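Local coordinates for SusD superfamily protein (Parabacteroides distasonis, PDB 3OTN) that probably binds nutrients such as carbohydrates at the bacterial outer membrane, as other members of the SusD family do, at residues A[253-256]-A[261-264]; A[339-344]-A[349-354]; A[413-418]-A[440-445]. All blocks are in the same frame, centred on the assembly; numbering follows the deposited sequence.

Interaction 1: residues A[253-256]-A[261-264]; sequences VQFS and HNES. With EDO (1,2-ethanediol), chain K.
Phe255 and Asn262 meet as a ring lying against an amide, a good illustration of how a chain segment without regular secondary structure can still be packed precisely. The phenyl side chain heads toward segment 261-264 from its first bond. Phe255 CB lies 3.9 Å from Asn262 CB, and Phe255 CG comes closer, 3.5 Å from the same atom. At the rim the two flanks diverge: Phe255 CD1 is 3.4 Å from His261 O, which approaches obliquely, while CD2 stays against the asparagine. Further out, CE1 is still beside His261 O, Phe255 CE2 reaches Asn262 CG at 3.8 Å, and CZ, at the tip, is more loosely placed near Asn262 CA. Asn262 CB thus makes a CH-pi contact over the ring face, 19° off its normal, and the amide is nearly parallel to the ring, their planes 18° apart.

The amide owes its place to an extended first torsion, with CG trans to the main-chain nitrogen (chi1 -176°), and its rotation is fixed at both ends. Asn262 OD1 accepts from Ser264 OG in its carbonyl plane, at a short 2.5 Å, while ND2 donates to Leu353 O. Beside this pair, His261 turns its ring edge to the backbone, CD2 resting 3.3 Å from Ser256 O; its NE2 is hydrogen-bonded to Leu257 O.

On segment 253-256, one 1,2-ethanediol bridges the backbone of Gln254, accepting from N at O1 (2.8 Å) and donating from O2 to Gln254 O; Arg260 also binds it. This loop of the SusD family region, between strands 249-253 and 286-287, is laid along the chain entering strand 355-356: Val253 pairs with Trp355 and Asn262 with Ser351 through their backbones, while the side chain of Phe255 also touches Trp355.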
loop_
_atom_site.group_PDB
_atom_site.type_symbol
_atom_site.label_atom_id
_atom_site.label_comp_id
_atom_site.label_asym_id
_atom_site.label_seq_id
_atom_site.Cartn_x
_atom_site.Cartn_y
_atom_site.Cartn_z
ATOM N N VAL A 253 -3.892 -5.253 6.675
ATOM C CA VAL A 253 -5.052 -6.029 6.329
ATOM C C VAL A 253 -4.928 -7.390 7.024
ATOM O O VAL A 253 -3.866 -8.025 6.965
ATOM C CB VAL A 253 -5.181 -6.245 4.838
ATOM C CG1 VAL A 253 -6.436 -7.021 4.567
ATOM C CG2 VAL A 253 -5.267 -4.872 4.080
ATOM N N GLN A 254 -6.003 -7.833 7.668
ATOM C CA GLN A 254 -5.981 -9.046 8.519
ATOM C C GLN A 254 -6.437 -10.270 7.746
ATOM O O GLN A 254 -7.534 -10.291 7.147
ATOM C CB GLN A 254 -6.864 -8.900 9.763
ATOM C CG GLN A 254 -6.575 -7.623 10.616
ATOM C CD GLN A 254 -5.180 -7.602 11.192
ATOM O OE1 GLN A 254 -4.434 -6.600 11.084
ATOM N NE2 GLN A 254 -4.800 -8.687 11.772
ATOM N N PHE A 255 -5.585 -11.291 7.798
ATOM C CA PHE A 255 -5.863 -12.617 7.250
ATOM C C PHE A 255 -5.640 -13.625 8.367
ATOM O O PHE A 255 -4.687 -13.497 9.151
ATOM C CB PHE A 255 -4.972 -12.882 6.032
ATOM C CG PHE A 255 -5.284 -11.997 4.838
ATOM C CD1 PHE A 255 -6.437 -12.193 4.088
ATOM C CD2 PHE A 255 -4.424 -10.982 4.461
ATOM C CE1 PHE A 255 -6.718 -11.395 2.995
ATOM C CE2 PHE A 255 -4.705 -10.177 3.364
ATOM C CZ PHE A 255 -5.826 -10.392 2.627
ATOM N N SER A 256 -6.557 -14.566 8.520
ATOM C CA SER A 256 -6.432 -15.602 9.538
ATOM C C SER A 256 -7.163 -16.858 9.107
ATOM O O SER A 256 -8.146 -16.784 8.331
ATOM C CB SER A 256 -6.943 -15.099 10.911
ATOM O OG SER A 256 -8.355 -14.956 10.941
ATOM N N HIS A 261 -8.728 -15.796 4.246
ATOM C CA HIS A 261 -7.424 -16.332 3.891
ATOM C C HIS A 261 -6.784 -15.373 2.881
ATOM O O HIS A 261 -7.490 -14.734 2.082
ATOM C CB HIS A 261 -7.522 -17.769 3.329
ATOM C CG HIS A 261 -8.224 -18.720 4.251
ATOM N ND1 HIS A 261 -8.929 -19.815 3.805
ATOM C CD2 HIS A 261 -8.409 -18.677 5.591
ATOM C CE1 HIS A 261 -9.484 -20.428 4.838
ATOM N NE2 HIS A 261 -9.190 -19.755 5.934
ATOM N N ASN A 262 -5.460 -15.263 2.925
ATOM C CA ASN A 262 -4.712 -14.376 2.018
ATOM C C ASN A 262 -4.476 -15.088 0.684
ATOM O O ASN A 262 -3.499 -15.824 0.512
ATOM C CB ASN A 262 -3.384 -13.959 2.640
ATOM C CG ASN A 262 -2.632 -12.986 1.798
ATOM O OD1 ASN A 262 -2.951 -12.785 0.634
ATOM N ND2 ASN A 262 -1.569 -12.426 2.356
ATOM N N GLU A 263 -5.380 -14.858 -0.259
ATOM C CA GLU A 263 -5.279 -15.469 -1.583
ATOM C C GLU A 263 -4.207 -14.825 -2.435
ATOM O O GLU A 263 -3.754 -15.426 -3.368
ATOM C CB GLU A 263 -6.642 -15.485 -2.303
ATOM C CG GLU A 263 -7.656 -16.504 -1.692
ATOM C CD GLU A 263 -7.179 -17.981 -1.761
ATOM O OE1 GLU A 263 -7.191 -18.539 -2.866
ATOM O OE2 GLU A 263 -6.825 -18.602 -0.709
ATOM N N SER A 264 -3.811 -13.590 -2.127
ATOM C CA SER A 264 -2.780 -12.895 -2.894
ATOM C C SER A 264 -1.429 -13.602 -2.891
ATOM O O SER A 264 -0.602 -13.345 -3.786
ATOM C CB SER A 264 -2.614 -11.445 -2.439
ATOM O OG SER A 264 -1.976 -11.296 -1.168
HETATM C C1 EDO K . -9.653 -6.577 6.892
HETATM O O1 EDO K . -8.457 -6.402 7.698
HETATM C C2 EDO K . -10.055 -8.057 6.802
HETATM O O2 EDO K . -9.205 -8.685 5.833
#

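Interaction 2: residues A[339-344]-A[349-354]. With EDO (1,2-ethanediol), chain P.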
loop_
_atom_site.group_PDB
_atom_site.type_symbol
_atom_site.label_atom_id
_atom_site.label_comp_id
_atom_site.label_asym_id
_atom_site.label_seq_id
_atom_site.Cartn_x
_atom_site.Cartn_y
_atom_site.Cartn_z
ATOM N N PHE A 339 6.723 -12.499 -0.192
ATOM C CA PHE A 339 5.468 -12.822 0.498
ATOM C C PHE A 339 5.147 -14.317 0.484
ATOM O O PHE A 339 4.009 -14.686 0.615
ATOM C CB PHE A 339 4.343 -12.029 -0.159
ATOM C CG PHE A 339 4.666 -10.558 -0.326
ATOM C CD1 PHE A 339 4.901 -9.763 0.787
ATOM C CD2 PHE A 339 4.745 -9.975 -1.590
ATOM C CE1 PHE A 339 5.180 -8.399 0.654
ATOM C CE2 PHE A 339 5.030 -8.611 -1.729
ATOM C CZ PHE A 339 5.235 -7.832 -0.600
ATOM N N PHE A 340 6.181 -15.150 0.419
ATOM C CA PHE A 340 6.043 -16.601 0.306
ATOM C C PHE A 340 5.792 -17.253 1.688
ATOM O O PHE A 340 6.710 -17.657 2.421
ATOM C CB PHE A 340 7.285 -17.136 -0.404
ATOM C CG PHE A 340 7.184 -18.554 -0.896
ATOM C CD1 PHE A 340 7.442 -19.641 -0.044
ATOM C CD2 PHE A 340 6.964 -18.808 -2.252
ATOM C CE1 PHE A 340 7.406 -20.956 -0.548
ATOM C CE2 PHE A 340 6.905 -20.079 -2.731
ATOM C CZ PHE A 340 7.142 -21.167 -1.882
ATOM N N ASP A 341 4.516 -17.288 2.047
ATOM C CA ASP A 341 4.004 -18.000 3.225
ATOM C C ASP A 341 4.218 -19.479 2.955
ATOM O O ASP A 341 3.407 -20.141 2.302
ATOM C CB ASP A 341 2.522 -17.621 3.450
ATOM C CG ASP A 341 1.872 -18.342 4.655
ATOM O OD1 ASP A 341 2.454 -19.284 5.242
ATOM O OD2 ASP A 341 0.724 -17.977 4.974
ATOM N N GLN A 342 5.333 -19.981 3.468
ATOM C CA GLN A 342 5.817 -21.292 3.133
ATOM C C GLN A 342 4.893 -22.417 3.599
ATOM O O GLN A 342 4.692 -23.389 2.873
ATOM C CB GLN A 342 7.215 -21.506 3.684
ATOM C CG GLN A 342 7.858 -22.786 3.170
ATOM C CD GLN A 342 9.368 -22.764 3.289
ATOM O OE1 GLN A 342 9.909 -22.348 4.329
ATOM N NE2 GLN A 342 10.066 -23.192 2.214
ATOM N N VAL A 343 4.312 -22.277 4.786
ATOM C CA VAL A 343 3.307 -23.234 5.255
ATOM C C VAL A 343 2.097 -23.270 4.308
ATOM O O VAL A 343 1.597 -24.338 3.979
ATOM C CB VAL A 343 2.871 -22.950 6.733
ATOM C CG1 VAL A 343 1.675 -23.822 7.115
ATOM C CG2 VAL A 343 4.076 -23.247 7.684
ATOM N N ALA A 344 1.670 -22.107 3.837
ATOM C CA ALA A 344 0.525 -22.029 2.932
ATOM C C ALA A 344 0.851 -22.696 1.584
ATOM O O ALA A 344 0.054 -23.505 1.053
ATOM C CB ALA A 344 0.064 -20.572 2.758
ATOM N N ALA A 349 -2.470 -24.352 1.713
ATOM C CA ALA A 349 -3.224 -23.551 0.720
ATOM C C ALA A 349 -4.228 -22.592 1.381
ATOM O O ALA A 349 -5.242 -22.221 0.794
ATOM C CB ALA A 349 -3.933 -24.489 -0.330
ATOM N N LYS A 350 -3.900 -22.159 2.607
ATOM C CA LYS A 350 -4.721 -21.254 3.395
ATOM C C LYS A 350 -3.792 -20.319 4.172
ATOM O O LYS A 350 -3.419 -20.599 5.326
ATOM C CB LYS A 350 -5.628 -22.015 4.379
ATOM C CG LYS A 350 -6.674 -22.931 3.781
ATOM C CD LYS A 350 -7.552 -23.512 4.889
ATOM C CE LYS A 350 -8.517 -24.568 4.384
ATOM N NZ LYS A 350 -9.226 -25.206 5.503
ATOM N N SER A 351 -3.394 -19.234 3.512
ATOM C CA SER A 351 -2.443 -18.317 4.099
ATOM C C SER A 351 -3.108 -17.439 5.115
ATOM O O SER A 351 -4.131 -16.804 4.819
ATOM C CB SER A 351 -1.817 -17.418 3.054
ATOM O OG SER A 351 -0.972 -16.468 3.681
ATOM N N ASP A 352 -2.479 -17.365 6.288
ATOM C CA ASP A 352 -2.880 -16.445 7.350
ATOM C C ASP A 352 -1.823 -15.352 7.545
ATOM O O ASP A 352 -1.643 -14.808 8.644
ATOM C CB ASP A 352 -3.201 -17.209 8.645
ATOM C CG ASP A 352 -2.094 -18.114 9.123
ATOM O OD1 ASP A 352 -1.075 -18.290 8.427
ATOM O OD2 ASP A 352 -2.246 -18.681 10.231
ATOM N N LEU A 353 -1.159 -14.997 6.448
ATOM C CA LEU A 353 -0.180 -13.893 6.420
ATOM C C LEU A 353 -0.890 -12.550 6.169
ATOM O O LEU A 353 -1.587 -12.387 5.164
ATOM C CB LEU A 353 0.902 -14.125 5.327
ATOM C CG LEU A 353 2.011 -13.086 5.157
ATOM C CD1 LEU A 353 2.935 -12.928 6.413
ATOM C CD2 LEU A 353 2.853 -13.357 3.863
ATOM N N ASN A 354 -0.672 -11.579 7.068
ATOM C CA ASN A 354 -1.268 -10.235 6.931
ATOM C C ASN A 354 -0.621 -9.516 5.745
ATOM O O ASN A 354 0.486 -9.900 5.314
ATOM C CB ASN A 354 -1.090 -9.408 8.234
ATOM C CG ASN A 354 -2.147 -9.702 9.284
ATOM O OD1 ASN A 354 -2.964 -10.592 9.119
ATOM N ND2 ASN A 354 -2.129 -8.931 10.401
HETATM C C1 EDO P . -5.695 -18.078 13.627
HETATM O O1 EDO P . -6.961 -18.244 12.931
HETATM C C2 EDO P . -4.471 -18.553 12.830
HETATM O O2 EDO P . -4.437 -18.037 11.486
HETATM O O HOH W 1 0.579 -20.216 7.070
#
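The N-cap of helix 342-348 is Asp341, and its carboxylate ties the start of the helix to Ser351 in the segment that leaves its far end. With CG trans to its own backbone nitrogen (chi1 179°), the acid turns toward segment 349-354 and divides its two oxygens between separate tasks. Asp341 OD1 accepts the capping bond from Ala344 N at 3.2 Å, a donor standing above the carboxylate plane. Asp341 OD2 uses its anti lone pair for Ser351 OG, 2.6 Å away. Ser351 OG is itself an acceptor, taking Leu353 N at 3.1 Å in an ST turn, so a second-shell backbone group steadies the hydroxyl that grips the cap.

In sequence this short helix comes between strands 334-336 and 355-356 in the RagB/SusD region, and the chain doubles back across its two turns. At its C-terminal end Ala349, with positive phi, gives its N-H to Ala344 O at 2.7 Å, five residues back. Ala344 CB packs 3.6 Å from Ser351 CA.

Asp352 brings a second acid, its OD1 3.9 Å from Asp341 OD2, which would probably be unfavourable without screening. One water lies within bonding distance of Asp341 OD1 and Asp352 OD1, although it has more acceptors around it than protons. The other oxygen, Asp352 OD2, accepts from a 1,2-ethanediol hydroxyl at 2.6 Å; that molecule also meets Leu257 and Asn258.

Interaction 3: residues A[413-418]-A[440-445]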
loop_
_atom_site.group_PDB
_atom_site.type_symbol
_atom_site.label_atom_id
_atom_site.label_comp_id
_atom_site.label_asym_id
_atom_site.label_seq_id
_atom_site.Cartn_x
_atom_site.Cartn_y
_atom_site.Cartn_z
ATOM N N GLN A 413 16.314 3.306 -1.426
ATOM C CA GLN A 413 15.929 2.334 -0.422
ATOM C C GLN A 413 14.417 2.112 -0.362
ATOM O O GLN A 413 13.987 1.018 -0.028
ATOM C CB GLN A 413 16.530 2.645 0.956
ATOM C CG GLN A 413 18.056 2.661 0.965
ATOM C CD GLN A 413 18.661 1.428 0.321
ATOM O OE1 GLN A 413 18.148 0.328 0.495
ATOM N NE2 GLN A 413 19.740 1.603 -0.428
ATOM N N ARG A 414 13.620 3.118 -0.724
ATOM C CA ARG A 414 12.197 2.930 -0.852
ATOM C C ARG A 414 11.893 1.926 -1.974
ATOM O O ARG A 414 11.066 1.031 -1.790
ATOM C CB ARG A 414 11.474 4.247 -1.091
ATOM C CG ARG A 414 11.466 5.156 0.158
ATOM C CD ARG A 414 10.581 6.393 -0.069
ATOM N NE ARG A 414 9.197 5.961 -0.138
ATOM C CZ ARG A 414 8.449 5.641 0.901
ATOM N NH1 ARG A 414 8.894 5.785 2.142
ATOM N NH2 ARG A 414 7.219 5.206 0.702
ATOM N N TYR A 415 12.528 2.101 -3.137
ATOM C CA TYR A 415 12.322 1.179 -4.241
ATOM C C TYR A 415 12.789 -0.233 -3.839
ATOM O O TYR A 415 12.058 -1.214 -3.996
ATOM C CB TYR A 415 13.090 1.600 -5.495
ATOM C CG TYR A 415 12.373 2.619 -6.383
ATOM C CD1 TYR A 415 12.168 3.934 -5.962
ATOM C CD2 TYR A 415 11.960 2.276 -7.665
ATOM C CE1 TYR A 415 11.561 4.885 -6.794
ATOM C CE2 TYR A 415 11.354 3.205 -8.491
ATOM C CZ TYR A 415 11.167 4.497 -8.071
ATOM O OH TYR A 415 10.547 5.377 -8.909
ATOM N N PHE A 416 14.000 -0.315 -3.310
ATOM C CA PHE A 416 14.617 -1.600 -3.052
ATOM C C PHE A 416 14.017 -2.353 -1.876
ATOM O O PHE A 416 13.888 -3.584 -1.959
ATOM C CB PHE A 416 16.117 -1.484 -2.894
ATOM C CG PHE A 416 16.841 -0.959 -4.151
ATOM C CD1 PHE A 416 16.560 -1.473 -5.425
ATOM C CD2 PHE A 416 17.819 -0.002 -4.034
ATOM C CE1 PHE A 416 17.246 -0.991 -6.559
ATOM C CE2 PHE A 416 18.511 0.480 -5.161
ATOM C CZ PHE A 416 18.217 -0.027 -6.416
ATOM N N ASP A 417 13.705 -1.649 -0.793
ATOM C CA ASP A 417 13.214 -2.279 0.434
ATOM C C ASP A 417 11.706 -2.474 0.448
ATOM O O ASP A 417 11.211 -3.480 0.985
ATOM C CB ASP A 417 13.629 -1.487 1.684
ATOM C CG ASP A 417 14.148 -2.378 2.790
ATOM O OD1 ASP A 417 15.136 -3.076 2.494
ATOM O OD2 ASP A 417 13.571 -2.403 3.915
ATOM N N LEU A 418 10.978 -1.512 -0.122
ATOM C CA LEU A 418 9.516 -1.572 -0.145
ATOM C C LEU A 418 8.884 -2.073 -1.461
ATOM O O LEU A 418 7.682 -1.916 -1.674
ATOM C CB LEU A 418 8.947 -0.197 0.225
ATOM C CG LEU A 418 9.594 0.445 1.472
ATOM C CD1 LEU A 418 9.012 1.840 1.691
ATOM C CD2 LEU A 418 9.362 -0.450 2.694
ATOM N N GLY A 440 19.984 4.131 -13.008
ATOM C CA GLY A 440 19.749 4.465 -11.618
ATOM C C GLY A 440 19.370 5.919 -11.420
ATOM O O GLY A 440 19.258 6.377 -10.273
ATOM N N GLU A 441 19.101 6.635 -12.516
ATOM C CA GLU A 441 18.755 8.047 -12.435
ATOM C C GLU A 441 17.257 8.235 -12.285
ATOM O O GLU A 441 16.471 7.441 -12.794
ATOM C CB GLU A 441 19.268 8.791 -13.678
ATOM C CG GLU A 441 20.774 8.705 -13.808
ATOM C CD GLU A 441 21.319 9.493 -14.972
ATOM O OE1 GLU A 441 20.511 9.985 -15.799
ATOM O OE2 GLU A 441 22.563 9.598 -15.058
ATOM N N TYR A 442 16.875 9.306 -11.590
ATOM C CA TYR A 442 15.494 9.671 -11.418
ATOM C C TYR A 442 15.118 10.585 -12.576
ATOM O O TYR A 442 15.639 11.691 -12.695
ATOM C CB TYR A 442 15.249 10.262 -10.005
ATOM C CG TYR A 442 15.290 9.157 -8.975
ATOM C CD1 TYR A 442 14.129 8.448 -8.626
ATOM C CD2 TYR A 442 16.504 8.751 -8.410
ATOM C CE1 TYR A 442 14.182 7.414 -7.745
ATOM C CE2 TYR A 442 16.566 7.691 -7.528
ATOM C CZ TYR A 442 15.408 7.029 -7.197
ATOM O OH TYR A 442 15.452 5.988 -6.340
ATOM N N VAL A 443 14.262 10.092 -13.470
ATOM C CA VAL A 443 13.882 10.834 -14.672
ATOM C C VAL A 443 12.452 11.331 -14.486
ATOM O O VAL A 443 11.720 10.812 -13.655
ATOM C CB VAL A 443 14.044 9.989 -15.963
ATOM C CG1 VAL A 443 15.430 9.351 -16.019
ATOM C CG2 VAL A 443 13.016 8.892 -16.032
ATOM N N ASP A 444 12.057 12.356 -15.239
ATOM C CA ASP A 444 10.718 12.880 -15.110
ATOM C C ASP A 444 9.700 11.843 -15.518
ATOM O O ASP A 444 9.891 11.124 -16.512
ATOM C CB ASP A 444 10.521 14.131 -15.954
ATOM C CG ASP A 444 11.261 15.318 -15.404
ATOM O OD1 ASP A 444 11.757 15.259 -14.250
ATOM O OD2 ASP A 444 11.336 16.307 -16.146
ATOM N N PHE A 445 8.626 11.767 -14.730
ATOM C CA PHE A 445 7.506 10.884 -15.023
ATOM C C PHE A 445 6.995 11.171 -16.432
ATOM O O PHE A 445 6.866 10.243 -17.220
ATOM C CB PHE A 445 6.423 11.107 -13.975
ATOM C CG PHE A 445 5.191 10.235 -14.124
ATOM C CD1 PHE A 445 4.248 10.474 -15.117
ATOM C CD2 PHE A 445 4.900 9.277 -13.161
ATOM C CE1 PHE A 445 3.091 9.714 -15.195
ATOM C CE2 PHE A 445 3.751 8.538 -13.225
ATOM C CZ PHE A 445 2.839 8.755 -14.258
#
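The hydroxyl of Tyr442, hydrogen-bonded to Asp412 OD1 on helix 403-418, comes to rest beside the ring of Tyr415 one turn further along the same helix, with Tyr442 OH 3.9 Å from Tyr415 CD1. The rings form an offset edge-to-face pair: Tyr442 turns its edge toward the face of Tyr415, the planes stand 76° apart and the centroids are separated by 5.8 Å. Their closest atoms are the two CE1 carbons, Tyr415 CE1 lying 3.8 Å from Tyr442 CE1 and near the plane of the Tyr442 ring. Tyr415 has CG opposite its carbonyl carbon (chi1 -85°), which carries the ring out toward the hairpin. The side chains run past each other in opposite directions, and each therefore delivers its hydroxyl to the other's side of the contact.

Tyr442 belongs to a two-stranded antiparallel hairpin, 433-435 with 442-444, in which Val443 pairs with Ile434. The Tyr415 hydroxyl is hydrogen-bonded to Arg435 N on the partner strand, so the two tyrosines, passing each other, link the helix to both strands through these hydroxyl bonds. The backbones themselves stay well apart, with Tyr415 CA 11.0 Å from Gly440 CA, and between these two segments the rings make the whole contact. Met424 and Met428 of the intervening helix 424-431 also pack against Tyr415. On another flank of helix 403-418, Arg414 forms salt bridges with Asp362 and Asp427.

Along the chain the three contacts follow one another in series, 253-256/261-264 first and 413-418/440-445 last, all within the SusD family region. Interactions 1 and 2 form one continuous patch, their centres about 8 Å apart, because segment 349-354 runs beside segment 261-264 on its way into strand 355-356. The centre of interaction 3 lies about 28 Å from that of interaction 1 and about 29 Å from that of interaction 2, among helices 360-375, 403-418 and 424-431. Loops and the short helix 342-348 are thus joined in interactions 1 and 2, while a hairpin meets a helix in interaction 3, across the chain's centre from interaction 1.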